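Local coordinates for putative oxidoreductase (Klebsiella pneumoniae subsp. pneumoniae MGH 78578, PDB 3E82), which is a putative oxidoreductase of the Gfo/Idh/MocA family that probably binds a nicotinamide dinucleotide in its Rossmann domain, its substrate being unidentified, at residues I10-Y15 / F22-I27; A61-P66 / A81-L86; Q118-V123 / D308-Q313; H183-A188 / A328-A333; E322-M327 / L345-D350. All coordinates share one frame; numbering follows the deposited sequence.

Interaction 1: residues I10-Y15 / F22-I27; sequences IALIGY and FHAPLI
With its CG1 branch anti to the carbonyl carbon (chi1 -57°) and its chain extended beyond CG1, Ile10 sends CD1 straight at Ile27, which answers with CG2, the branch lying anti to the backbone N. The two side chains meet tip to tip at the opening of a Rossmann fold, where strand 8-13 and helix 17-28 form the first half of a beta-alpha-beta unit. The axes of strand 10-13 and helix 22-27 run nearly antiparallel, at 159°, and come within 10.0 Å. Alternation along the strand decides which residues face the helix: Ile10 and Leu12 do, whereas Ala11 and Ile13 serve the other side of the sheet. Leu12 divides its branches between neighbouring helix residues, CD1 lying 4.0 Å from His23 CB and CD2 4.1 Å from Ala24 N. Beyond this apolar contact the His23 imidazole has polar partners on both nitrogens, ND1 with Tyr303 OH and NE2 with Asp97 OD1, which fixes the rotation of the ring. Between strand and helix, Gly14, Gly16 and Gly19 are spaced as in the GxGxxG pattern of dinucleotide-binding Rossmann domains, consistent with such a site here. Tyr15, just after the strand, completes the contact; its hydroxyl bonds to Asp49, while the ring presents an edge to the helix, CE1 standing 4.2 Å from Ala24 CB, near the ring plane.

Interaction 2: residues A61-P66 / A81-L86; sequences AAVQHP and APLARL
Here two helices of the Rossmann domain, 59-64 and 80-89, meet mainly through aliphatic side chains on one face of the parallel sheet, in a contact that runs from a buried inner part to a more exposed outer one. Val63 and Leu86 supply most of the buried surface, and their CA atoms, 7.3 Å apart, mark the nearest approach of the two backbones. Val63 works with both methyls. CG1, anti to its backbone N (chi1 167°), comes within 4.0 Å of the carbonyl carbon Leu86 C and within 4.4 Å of Leu86 CG, whereas CG2 turns inward and stands 4.3 Å from Leu83 CD2. Leu83 starts off across the line between the helices, and its CD2 methyl is what arrives at Val63. Beneath this pair lies the sheet itself: Val63 and Leu83 both touch Ile13 of strand 8-13, while Val63 reaches Val71 and Leu83 reaches Ile73 in strand 70-73. Toward the outside, Gln64 crosses Leu86 at about a right angle, its extended chain bringing CD to 4.2 Å from Leu86 CD2. Elsewhere on helix 80-89, Arg85 forms a salt bridge with Glu109 of helix 104-116, which joins the next helix to this layer. No hydrogen bond spans the two segments, so their mutual hold rests on van der Waals packing and on keeping water from the buried Val63 and Leu83, while Gln64 and Leu86 border the more exposed side.

Interaction 3: residues Q118-V123 / D308-Q313; sequences QRLLSV and DALKGQ
Two residues along from Leu120, the side chain that meets Ala309 and Leu310, the hydroxyl OG of Ser122 is held by two partners, Tyr302 OH and the backbone carbonyl Val318 O. This places the contact at an edge of the Rossmann sheet, where 121-123 is an outermost strand within the chain and a helix from the C-terminal part of the sequence, 300-310, packs against its approach. Each segment contains a Schellman motif: Gln118 ends the preceding helix with positive phi, and Gly312 does the same for helix 300-310, where Gln313 N bonds to Asp308 O at 2.9 Å and Gly312 N to Ala309 O at 3.0 Å. Leu120 alone carries the first segment's share of the contact. Its CG stands anti to the backbone N (chi1 179°), a setting that carries CD1 out to the helix, 3.9 Å from Ala309 CB. Meanwhile its own backbone N is bonded to His93 ND1, which ties this part of the chain to the adjoining strand. Leu310 comes across Leu120 at about a right angle, and also touches His93. The buried area is small, 110 Å² in all, and the three touching residues are only partly covered. A single methyl of Leu310, CD2, covers both the root and a tip of Leu120, lying 3.9 Å from Leu120 CB and 4.0 Å from Leu120 CD1.

Interaction 4: residues H183-A188 / A328-A333; sequences HLIDQA and AVLEAA
Ile185 points its CB from helix 176-192 toward helix 320-339, and every carbon beyond it finds a partner there. At the first branch CG2 lies against Val329, 3.8 Å from both Val329 CB and Val329 CG1. CG1, the other branch, stands 4.0 Å from Val329 CG1. It is anti to the carbonyl carbon, and the chain then runs on extended (chi2 164°), so that CD1 travels past the valine. At that tip CD1 is 3.9 Å from Val329 CG1 and only 3.5 Å from Leu330 CD1, a snug fit for two methyl carbons. The two neighbours are therefore met in different ways: Val329 comes head-on, tip to tip, whereas Leu330 crosses the isoleucine at about a right angle. Leu330 leaves its own helix obliquely, and its CD1 branch makes the touch. All three residues are buried, and no hydrogen bond crosses between the segments. A polar tie between the same two helices lies nearby, where Trp177 NE1 of helix 176-192 bonds to Leu330 O, and the Trp177 side chain also packs on Ile185. Helix 176-192 also meets the mixed sheet, through Ile185 on Leu228 and Leu184 on Cys230, both in strand 225-231, while Asp186 forms a salt bridge with Arg128. A helix pair of which one member lies on a largely antiparallel sheet fits the C-terminal alpha/beta domain of the Gfo/Idh/MocA family.

Interaction 5: residues E322-M327 / L345-D350; sequences EALAVM and LDLSDD
The chain from Leu345 passes beside helix 320-339 in an extended course, bent by an inverse gamma turn centred on Asp346, and comes nearest where the CA atoms of Leu347 and Ala325 are 7.4 Å apart. Immediately afterwards Ser348 takes the N-cap position of helix 349-356, its side chain capping a backbone N at the start of that helix, so the contact fastens the beginning of the C-terminal helix to a long helix of the alpha/beta domain. Leu347 carries almost the whole of its side. With CG anti to the carbonyl carbon (chi1 -60°), its CD2 reaches both Leu324 and Ala325, while CD1 approaches Ala325 alone. Leu324 slides past it in the opposite direction, and Leu347 CD2 lies against one side of that side chain, 4.0 Å from Leu324 CG and 4.1 Å from Leu324 CD2. Around them other helices complete an apolar cluster: Met104 of helix 104-116 touches both leucines, and Leu355 of helix 349-356 touches Ala325 and Leu347. The polar groups look elsewhere, Asp346 O accepting a bond from Arg108 NH2 and Glu322 OE1 forming a salt bridge with Arg128. Ala325 meets both branches of Leu347, its CA 4.3 Å from Leu347 CD2 and its CB 4.5 Å from Leu347 CD1.

How the interactions relate
The five contacts fall into two clusters bridged by a third element. Interactions 1 and 2 build the Rossmann half from both faces of one sheet: Ile13, turned away from the helix of interaction 1, packs CD1 against Val63 CG2 of interaction 2 at 3.8 Å. Interactions 4 and 5 share helix 320-339, their centres about 10 Å apart, and Ala328 CB touches Leu347 CD2 at 3.8 Å. Interaction 3 links the halves: it reaches the same sheet as interaction 1, and its Val123 CG2 meets Ala323 CB of interaction 5 at 3.4 Å. The probable dinucleotide-binding turn lies at interaction 1, whose centre is about 26 Å from that of interaction 4.

Interaction 1: residues I10-Y15 / F22-I27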
# COMPACT_ATOMS: atom_id res chain seq x y z
N ILE B 10 -42.25 4.54 -8.27
CA ILE B 10 -41.20 3.56 -8.52
C ILE B 10 -41.60 2.09 -8.50
O ILE B 10 -42.46 1.67 -7.73
CB ILE B 10 -40.08 3.73 -7.46
CG1 ILE B 10 -39.52 5.16 -7.50
CG2 ILE B 10 -38.99 2.70 -7.69
CD1 ILE B 10 -38.69 5.51 -6.27
N ALA B 11 -40.95 1.32 -9.36
CA ALA B 11 -41.13 -0.12 -9.40
C ALA B 11 -39.74 -0.64 -9.04
O ALA B 11 -38.77 -0.35 -9.74
CB ALA B 11 -41.52 -0.59 -10.79
N LEU B 12 -39.64 -1.35 -7.93
CA LEU B 12 -38.37 -1.95 -7.50
C LEU B 12 -38.36 -3.35 -8.10
O LEU B 12 -39.25 -4.16 -7.81
CB LEU B 12 -38.29 -2.02 -5.97
CG LEU B 12 -37.16 -2.87 -5.40
CD1 LEU B 12 -35.82 -2.37 -5.94
CD2 LEU B 12 -37.19 -2.82 -3.87
N ILE B 13 -37.38 -3.63 -8.95
CA ILE B 13 -37.26 -4.92 -9.60
C ILE B 13 -36.35 -5.85 -8.80
O ILE B 13 -35.13 -5.68 -8.76
CB ILE B 13 -36.68 -4.77 -11.03
CG1 ILE B 13 -37.47 -3.71 -11.81
CG2 ILE B 13 -36.69 -6.12 -11.75
CD1 ILE B 13 -38.98 -3.96 -11.89
N GLY B 14 -36.97 -6.82 -8.14
CA GLY B 14 -36.22 -7.76 -7.32
C GLY B 14 -36.31 -7.40 -5.85
O GLY B 14 -36.07 -6.26 -5.46
N TYR B 15 -36.69 -8.38 -5.04
CA TYR B 15 -36.79 -8.16 -3.60
C TYR B 15 -35.87 -9.15 -2.91
O TYR B 15 -36.23 -9.82 -1.94
CB TYR B 15 -38.22 -8.35 -3.11
CG TYR B 15 -38.47 -7.68 -1.78
CD1 TYR B 15 -38.37 -6.29 -1.66
CD2 TYR B 15 -38.80 -8.42 -0.65
CE1 TYR B 15 -38.59 -5.66 -0.44
CE2 TYR B 15 -39.01 -7.80 0.58
CZ TYR B 15 -38.91 -6.42 0.67
OH TYR B 15 -39.13 -5.80 1.88
N PHE B 22 -31.55 -2.58 1.25
CA PHE B 22 -31.15 -1.23 0.85
C PHE B 22 -32.23 -0.36 0.22
O PHE B 22 -32.76 0.56 0.85
CB PHE B 22 -29.97 -1.32 -0.13
CG PHE B 22 -28.65 -1.61 0.52
CD1 PHE B 22 -27.71 -0.59 0.71
CD2 PHE B 22 -28.35 -2.90 0.95
CE1 PHE B 22 -26.48 -0.86 1.33
CE2 PHE B 22 -27.12 -3.18 1.57
CZ PHE B 22 -26.19 -2.16 1.76
N HIS B 23 -32.55 -0.66 -1.03
CA HIS B 23 -33.51 0.11 -1.80
C HIS B 23 -34.88 0.41 -1.19
O HIS B 23 -35.26 1.58 -1.10
CB HIS B 23 -33.68 -0.53 -3.17
CG HIS B 23 -32.40 -0.56 -3.96
ND1 HIS B 23 -31.76 0.58 -4.38
CD2 HIS B 23 -31.64 -1.60 -4.37
CE1 HIS B 23 -30.66 0.25 -5.03
NE2 HIS B 23 -30.56 -1.06 -5.04
N ALA B 24 -35.61 -0.61 -0.77
CA ALA B 24 -36.93 -0.36 -0.19
C ALA B 24 -36.88 0.62 0.99
O ALA B 24 -37.62 1.60 1.01
CB ALA B 24 -37.59 -1.66 0.22
N PRO B 25 -36.00 0.35 1.98
CA PRO B 25 -35.89 1.24 3.16
C PRO B 25 -35.46 2.67 2.83
O PRO B 25 -36.01 3.64 3.36
CB PRO B 25 -34.87 0.52 4.04
CG PRO B 25 -35.11 -0.93 3.70
CD PRO B 25 -35.22 -0.87 2.19
N LEU B 26 -34.47 2.79 1.95
CA LEU B 26 -33.98 4.10 1.56
C LEU B 26 -35.07 4.89 0.82
O LEU B 26 -35.39 6.02 1.18
CB LEU B 26 -32.74 3.95 0.68
CG LEU B 26 -31.48 3.42 1.39
CD1 LEU B 26 -30.42 3.03 0.36
CD2 LEU B 26 -30.96 4.48 2.36
N ILE B 27 -35.64 4.28 -0.21
CA ILE B 27 -36.68 4.93 -1.00
C ILE B 27 -37.86 5.39 -0.16
O ILE B 27 -38.35 6.52 -0.32
CB ILE B 27 -37.20 3.99 -2.12
CG1 ILE B 27 -36.08 3.70 -3.12
CG2 ILE B 27 -38.40 4.63 -2.82
CD1 ILE B 27 -36.42 2.63 -4.14

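Interaction 2: residues A61-P66 / A81-L86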
# COMPACT_ATOMS: atom_id res chain seq x y z
N ALA B 61 -43.25 -6.96 -17.01
CA ALA B 61 -44.53 -6.30 -16.79
C ALA B 61 -44.39 -5.11 -15.84
O ALA B 61 -45.00 -4.06 -16.04
CB ALA B 61 -45.55 -7.29 -16.24
N ALA B 62 -43.58 -5.29 -14.79
CA ALA B 62 -43.37 -4.22 -13.81
C ALA B 62 -42.70 -3.02 -14.47
O ALA B 62 -43.15 -1.89 -14.34
CB ALA B 62 -42.50 -4.73 -12.67
N VAL B 63 -41.62 -3.29 -15.20
CA VAL B 63 -40.88 -2.24 -15.88
C VAL B 63 -41.74 -1.46 -16.88
O VAL B 63 -41.61 -0.25 -17.01
CB VAL B 63 -39.65 -2.82 -16.60
CG1 VAL B 63 -39.08 -1.81 -17.55
CG2 VAL B 63 -38.60 -3.24 -15.58
N GLN B 64 -42.63 -2.16 -17.58
CA GLN B 64 -43.48 -1.53 -18.60
C GLN B 64 -44.81 -0.96 -18.12
O GLN B 64 -45.57 -0.41 -18.92
CB GLN B 64 -43.73 -2.52 -19.74
CG GLN B 64 -42.45 -2.95 -20.44
CD GLN B 64 -42.67 -4.05 -21.46
OE1 GLN B 64 -43.19 -5.12 -21.13
NE2 GLN B 64 -42.27 -3.80 -22.69
N HIS B 65 -45.10 -1.06 -16.83
CA HIS B 65 -46.36 -0.55 -16.31
C HIS B 65 -46.45 0.97 -16.50
O HIS B 65 -45.53 1.71 -16.13
CB HIS B 65 -46.49 -0.91 -14.82
CG HIS B 65 -47.88 -0.82 -14.28
ND1 HIS B 65 -48.58 0.36 -14.20
CD2 HIS B 65 -48.67 -1.77 -13.72
CE1 HIS B 65 -49.74 0.14 -13.61
NE2 HIS B 65 -49.82 -1.15 -13.31
N PRO B 66 -47.57 1.46 -17.07
CA PRO B 66 -47.79 2.89 -17.32
C PRO B 66 -47.72 3.79 -16.09
O PRO B 66 -47.36 4.96 -16.21
CB PRO B 66 -49.18 2.92 -17.98
CG PRO B 66 -49.85 1.70 -17.42
CD PRO B 66 -48.75 0.67 -17.46
N ALA B 81 -28.44 -5.25 -17.53
CA ALA B 81 -28.39 -4.64 -18.86
C ALA B 81 -29.69 -4.79 -19.66
O ALA B 81 -30.22 -3.81 -20.18
CB ALA B 81 -27.22 -5.21 -19.65
N PRO B 82 -30.21 -6.02 -19.76
CA PRO B 82 -31.46 -6.20 -20.51
C PRO B 82 -32.68 -5.48 -19.94
O PRO B 82 -33.45 -4.89 -20.69
CB PRO B 82 -31.62 -7.72 -20.56
CG PRO B 82 -30.87 -8.20 -19.36
CD PRO B 82 -29.65 -7.32 -19.34
N LEU B 83 -32.86 -5.52 -18.62
CA LEU B 83 -33.99 -4.84 -17.99
C LEU B 83 -33.87 -3.32 -18.09
O LEU B 83 -34.88 -2.62 -18.24
CB LEU B 83 -34.14 -5.25 -16.52
CG LEU B 83 -34.72 -6.64 -16.28
CD1 LEU B 83 -34.62 -7.01 -14.80
CD2 LEU B 83 -36.18 -6.65 -16.73
N ALA B 84 -32.65 -2.81 -18.00
CA ALA B 84 -32.42 -1.37 -18.10
C ALA B 84 -32.79 -0.98 -19.53
O ALA B 84 -33.39 0.07 -19.77
CB ALA B 84 -30.96 -1.05 -17.83
N ARG B 85 -32.43 -1.84 -20.47
CA ARG B 85 -32.72 -1.61 -21.88
C ARG B 85 -34.23 -1.54 -22.10
O ARG B 85 -34.73 -0.64 -22.77
CB ARG B 85 -32.13 -2.75 -22.71
CG ARG B 85 -31.74 -2.35 -24.12
CD ARG B 85 -31.08 -3.51 -24.85
NE ARG B 85 -30.03 -3.05 -25.76
CZ ARG B 85 -28.76 -2.86 -25.41
NH1 ARG B 85 -28.37 -3.10 -24.17
NH2 ARG B 85 -27.87 -2.44 -26.31
N LEU B 86 -34.94 -2.50 -21.52
CA LEU B 86 -36.39 -2.56 -21.64
C LEU B 86 -37.05 -1.35 -20.99
O LEU B 86 -37.97 -0.75 -21.56
CB LEU B 86 -36.92 -3.84 -20.99
CG LEU B 86 -38.39 -4.14 -21.26
CD1 LEU B 86 -38.57 -4.41 -22.75
CD2 LEU B 86 -38.83 -5.34 -20.45

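Interaction 3: residues Q118-V123 / D308-Q313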
# COMPACT_ATOMS: atom_id res chain seq x y z
N GLN B 118 -34.26 10.36 -23.99
CA GLN B 118 -34.37 11.51 -23.10
C GLN B 118 -34.85 11.12 -21.71
O GLN B 118 -35.74 11.78 -21.15
CB GLN B 118 -35.32 12.56 -23.70
CG GLN B 118 -34.80 13.21 -24.98
CD GLN B 118 -35.84 14.10 -25.66
OE1 GLN B 118 -36.27 15.12 -25.11
NE2 GLN B 118 -36.24 13.72 -26.87
N ARG B 119 -34.28 10.07 -21.15
CA ARG B 119 -34.63 9.62 -19.82
C ARG B 119 -33.38 9.57 -18.94
O ARG B 119 -32.28 9.36 -19.45
CB ARG B 119 -35.30 8.25 -19.88
CG ARG B 119 -36.74 8.28 -20.41
CD ARG B 119 -37.68 8.87 -19.38
NE ARG B 119 -38.98 9.22 -19.94
CZ ARG B 119 -39.89 9.95 -19.29
NH1 ARG B 119 -39.64 10.39 -18.06
NH2 ARG B 119 -41.04 10.28 -19.88
N LEU B 120 -33.54 9.76 -17.64
CA LEU B 120 -32.41 9.69 -16.72
C LEU B 120 -32.01 8.24 -16.47
O LEU B 120 -32.86 7.38 -16.23
CB LEU B 120 -32.74 10.34 -15.37
CG LEU B 120 -31.61 10.30 -14.30
CD1 LEU B 120 -31.72 11.51 -13.39
CD2 LEU B 120 -31.68 8.99 -13.48
N LEU B 121 -30.71 7.98 -16.54
CA LEU B 121 -30.17 6.65 -16.28
C LEU B 121 -29.06 6.87 -15.26
O LEU B 121 -28.24 7.76 -15.42
CB LEU B 121 -29.56 6.04 -17.54
CG LEU B 121 -28.67 4.79 -17.35
CD1 LEU B 121 -29.46 3.65 -16.74
CD2 LEU B 121 -28.10 4.38 -18.69
N SER B 122 -29.05 6.06 -14.21
CA SER B 122 -28.01 6.20 -13.19
C SER B 122 -27.63 4.83 -12.63
O SER B 122 -28.30 3.84 -12.90
CB SER B 122 -28.51 7.11 -12.06
OG SER B 122 -27.46 7.42 -11.16
N VAL B 123 -26.53 4.78 -11.88
CA VAL B 123 -26.06 3.53 -11.28
C VAL B 123 -25.93 3.79 -9.78
O VAL B 123 -25.51 4.88 -9.37
CB VAL B 123 -24.70 3.11 -11.88
CG1 VAL B 123 -24.23 1.81 -11.23
CG2 VAL B 123 -24.83 2.93 -13.39
N ASP B 308 -34.49 15.05 -6.97
CA ASP B 308 -34.33 16.43 -7.41
C ASP B 308 -33.97 16.53 -8.88
O ASP B 308 -34.44 17.42 -9.59
CB ASP B 308 -33.27 17.13 -6.55
CG ASP B 308 -33.69 17.23 -5.10
OD1 ASP B 308 -34.91 17.18 -4.84
OD2 ASP B 308 -32.81 17.36 -4.22
N ALA B 309 -33.14 15.60 -9.35
CA ALA B 309 -32.74 15.59 -10.75
C ALA B 309 -33.96 15.30 -11.63
O ALA B 309 -34.13 15.90 -12.69
CB ALA B 309 -31.65 14.56 -10.98
N LEU B 310 -34.81 14.37 -11.20
CA LEU B 310 -36.01 14.03 -11.97
C LEU B 310 -36.99 15.20 -12.01
O LEU B 310 -37.72 15.37 -12.98
CB LEU B 310 -36.71 12.80 -11.37
CG LEU B 310 -35.94 11.49 -11.51
CD1 LEU B 310 -36.73 10.35 -10.89
CD2 LEU B 310 -35.68 11.22 -12.98
N LYS B 311 -37.01 15.98 -10.93
CA LYS B 311 -37.90 17.13 -10.87
C LYS B 311 -37.31 18.32 -11.63
O LYS B 311 -37.89 19.40 -11.66
CB LYS B 311 -38.16 17.51 -9.41
CG LYS B 311 -39.03 16.49 -8.67
CD LYS B 311 -39.09 16.74 -7.17
CE LYS B 311 -39.74 18.08 -6.85
NZ LYS B 311 -39.70 18.34 -5.37
N GLY B 312 -36.17 18.08 -12.28
CA GLY B 312 -35.51 19.11 -13.06
C GLY B 312 -34.73 20.15 -12.27
O GLY B 312 -34.20 21.09 -12.86
N GLN B 313 -34.64 19.99 -10.96
CA GLN B 313 -33.93 20.94 -10.11
C GLN B 313 -32.41 20.95 -10.27
O GLN B 313 -31.77 21.99 -10.09
CB GLN B 313 -34.24 20.67 -8.64
CG GLN B 313 -35.70 20.84 -8.24
CD GLN B 313 -35.93 20.51 -6.78
OE1 GLN B 313 -34.98 20.38 -6.00
NE2 GLN B 313 -37.20 20.39 -6.39

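Interaction 4: residues H183-A188 / A328-A333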
# COMPACT_ATOMS: atom_id res chain seq x y z
N HIS B 183 -16.67 0.90 -5.13
CA HIS B 183 -16.86 2.08 -4.30
C HIS B 183 -15.53 2.76 -3.96
O HIS B 183 -15.47 3.98 -3.80
CB HIS B 183 -17.64 1.76 -3.01
CG HIS B 183 -16.82 1.10 -1.95
ND1 HIS B 183 -16.38 -0.20 -2.05
CD2 HIS B 183 -16.37 1.56 -0.76
CE1 HIS B 183 -15.68 -0.51 -0.96
NE2 HIS B 183 -15.66 0.54 -0.17
N LEU B 184 -14.47 1.97 -3.85
CA LEU B 184 -13.14 2.48 -3.57
C LEU B 184 -12.71 3.36 -4.75
O LEU B 184 -12.18 4.46 -4.57
CB LEU B 184 -12.16 1.31 -3.40
CG LEU B 184 -11.68 0.93 -2.00
CD1 LEU B 184 -12.78 1.12 -0.97
CD2 LEU B 184 -11.17 -0.50 -2.00
N ILE B 185 -12.93 2.86 -5.96
CA ILE B 185 -12.58 3.59 -7.17
C ILE B 185 -13.43 4.85 -7.34
O ILE B 185 -12.91 5.94 -7.55
CB ILE B 185 -12.79 2.73 -8.43
CG1 ILE B 185 -11.86 1.52 -8.40
CG2 ILE B 185 -12.54 3.57 -9.69
CD1 ILE B 185 -12.26 0.44 -9.38
N ASP B 186 -14.75 4.69 -7.24
CA ASP B 186 -15.67 5.81 -7.41
C ASP B 186 -15.31 7.01 -6.53
O ASP B 186 -15.32 8.14 -7.01
CB ASP B 186 -17.11 5.36 -7.12
CG ASP B 186 -18.12 6.44 -7.45
OD1 ASP B 186 -18.13 6.91 -8.61
OD2 ASP B 186 -18.91 6.81 -6.56
N GLN B 187 -15.02 6.76 -5.26
CA GLN B 187 -14.64 7.82 -4.33
C GLN B 187 -13.37 8.52 -4.81
O GLN B 187 -13.27 9.75 -4.78
CB GLN B 187 -14.43 7.26 -2.91
CG GLN B 187 -15.73 6.91 -2.20
CD GLN B 187 -15.53 6.06 -0.94
OE1 GLN B 187 -14.46 5.50 -0.70
NE2 GLN B 187 -16.59 5.94 -0.13
N ALA B 188 -12.40 7.74 -5.27
CA ALA B 188 -11.14 8.31 -5.76
C ALA B 188 -11.36 9.20 -6.99
O ALA B 188 -10.81 10.30 -7.06
CB ALA B 188 -10.16 7.18 -6.10
N ALA B 328 -13.99 1.18 -16.29
CA ALA B 328 -12.73 1.28 -17.03
C ALA B 328 -11.54 1.01 -16.11
O ALA B 328 -10.63 0.26 -16.46
CB ALA B 328 -12.61 2.65 -17.66
N VAL B 329 -11.56 1.63 -14.93
CA VAL B 329 -10.48 1.45 -13.96
C VAL B 329 -10.48 0.01 -13.46
O VAL B 329 -9.44 -0.64 -13.34
CB VAL B 329 -10.66 2.40 -12.75
CG1 VAL B 329 -9.62 2.10 -11.68
CG2 VAL B 329 -10.57 3.85 -13.22
N LEU B 330 -11.68 -0.49 -13.16
CA LEU B 330 -11.84 -1.84 -12.67
C LEU B 330 -11.18 -2.83 -13.64
O LEU B 330 -10.38 -3.67 -13.23
CB LEU B 330 -13.34 -2.15 -12.53
CG LEU B 330 -13.71 -3.26 -11.55
CD1 LEU B 330 -13.46 -2.77 -10.13
CD2 LEU B 330 -15.19 -3.65 -11.74
N GLU B 331 -11.51 -2.73 -14.92
CA GLU B 331 -10.96 -3.62 -15.93
C GLU B 331 -9.47 -3.38 -16.17
O GLU B 331 -8.72 -4.32 -16.36
CB GLU B 331 -11.74 -3.48 -17.23
CG GLU B 331 -13.23 -3.75 -17.04
CD GLU B 331 -14.00 -3.82 -18.34
OE1 GLU B 331 -13.43 -3.47 -19.39
OE2 GLU B 331 -15.19 -4.23 -18.29
N ALA B 332 -9.06 -2.12 -16.17
CA ALA B 332 -7.66 -1.80 -16.38
C ALA B 332 -6.80 -2.47 -15.29
O ALA B 332 -5.72 -2.98 -15.58
CB ALA B 332 -7.45 -0.29 -16.34
N ALA B 333 -7.29 -2.48 -14.06
CA ALA B 333 -6.55 -3.10 -12.95
C ALA B 333 -6.39 -4.60 -13.20
O ALA B 333 -5.34 -5.17 -12.91
CB ALA B 333 -7.28 -2.88 -11.62

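Interaction 5: residues E322-M327 / L345-D350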
# COMPACT_ATOMS: atom_id res chain seq x y z
N GLU B 322 -19.97 8.20 -15.39
CA GLU B 322 -19.13 8.09 -14.21
C GLU B 322 -19.06 6.63 -13.79
O GLU B 322 -18.06 6.20 -13.23
CB GLU B 322 -19.67 8.95 -13.06
CG GLU B 322 -19.74 10.42 -13.42
CD GLU B 322 -19.97 11.32 -12.22
OE1 GLU B 322 -20.48 10.84 -11.18
OE2 GLU B 322 -19.65 12.52 -12.34
N ALA B 323 -20.12 5.88 -14.06
CA ALA B 323 -20.13 4.46 -13.74
C ALA B 323 -19.25 3.77 -14.77
O ALA B 323 -18.57 2.78 -14.46
CB ALA B 323 -21.55 3.91 -13.80
N LEU B 324 -19.26 4.28 -16.00
CA LEU B 324 -18.43 3.73 -17.07
C LEU B 324 -16.94 3.91 -16.72
O LEU B 324 -16.11 3.04 -17.00
CB LEU B 324 -18.74 4.44 -18.39
CG LEU B 324 -18.02 3.96 -19.66
CD1 LEU B 324 -18.60 2.62 -20.09
CD2 LEU B 324 -18.19 4.98 -20.79
N ALA B 325 -16.62 5.05 -16.11
CA ALA B 325 -15.25 5.35 -15.71
C ALA B 325 -14.77 4.34 -14.66
O ALA B 325 -13.65 3.87 -14.73
CB ALA B 325 -15.17 6.77 -15.15
N VAL B 326 -15.63 4.02 -13.70
CA VAL B 326 -15.29 3.05 -12.66
C VAL B 326 -15.01 1.70 -13.33
O VAL B 326 -14.03 1.03 -13.00
CB VAL B 326 -16.45 2.88 -11.66
CG1 VAL B 326 -16.21 1.64 -10.77
CG2 VAL B 326 -16.59 4.13 -10.81
N MSE B 327 -15.86 1.33 -14.27
CA MSE B 327 -15.69 0.06 -14.98
C MSE B 327 -14.36 0.05 -15.71
O MSE B 327 -13.67 -0.96 -15.73
CB MSE B 327 -16.84 -0.16 -15.97
CG MSE B 327 -18.18 -0.48 -15.33
SE MSE B 327 -19.55 -0.88 -16.67
CE MSE B 327 -18.63 -2.34 -17.57
N LEU B 345 -6.75 3.91 -19.34
CA LEU B 345 -8.19 3.62 -19.39
C LEU B 345 -8.77 3.63 -20.81
O LEU B 345 -8.40 4.46 -21.64
CB LEU B 345 -8.96 4.62 -18.53
CG LEU B 345 -8.46 4.88 -17.10
CD1 LEU B 345 -9.45 5.78 -16.38
CD2 LEU B 345 -8.31 3.56 -16.36
N ASP B 346 -9.69 2.70 -21.07
CA ASP B 346 -10.30 2.62 -22.39
C ASP B 346 -11.58 3.44 -22.47
O ASP B 346 -12.69 2.90 -22.48
CB ASP B 346 -10.59 1.16 -22.75
CG ASP B 346 -11.08 0.99 -24.18
OD1 ASP B 346 -10.91 1.94 -24.99
OD2 ASP B 346 -11.62 -0.09 -24.50
N LEU B 347 -11.41 4.76 -22.51
CA LEU B 347 -12.52 5.72 -22.59
C LEU B 347 -12.24 6.64 -23.78
O LEU B 347 -11.09 7.00 -24.03
CB LEU B 347 -12.60 6.57 -21.31
CG LEU B 347 -12.81 5.88 -19.96
CD1 LEU B 347 -12.57 6.88 -18.81
CD2 LEU B 347 -14.23 5.33 -19.90
N SER B 348 -13.28 7.01 -24.51
CA SER B 348 -13.13 7.88 -25.66
C SER B 348 -12.85 9.33 -25.26
O SER B 348 -12.97 9.70 -24.10
CB SER B 348 -14.39 7.83 -26.51
OG SER B 348 -15.49 8.38 -25.81
N ASP B 349 -12.47 10.15 -26.24
CA ASP B 349 -12.19 11.55 -25.96
C ASP B 349 -13.43 12.28 -25.47
O ASP B 349 -13.34 13.11 -24.57
CB ASP B 349 -11.65 12.23 -27.22
CG ASP B 349 -10.27 11.74 -27.58
OD1 ASP B 349 -9.31 12.11 -26.88
OD2 ASP B 349 -10.15 10.98 -28.56
N ASP B 350 -14.58 11.97 -26.05
CA ASP B 350 -15.81 12.61 -25.64
C ASP B 350 -16.20 12.19 -24.22
O ASP B 350 -16.77 12.97 -23.46
CB ASP B 350 -16.94 12.29 -26.62
CG ASP B 350 -16.67 12.83 -28.02
OD1 ASP B 350 -15.89 13.81 -28.15
OD2 ASP B 350 -17.24 12.29 -29.00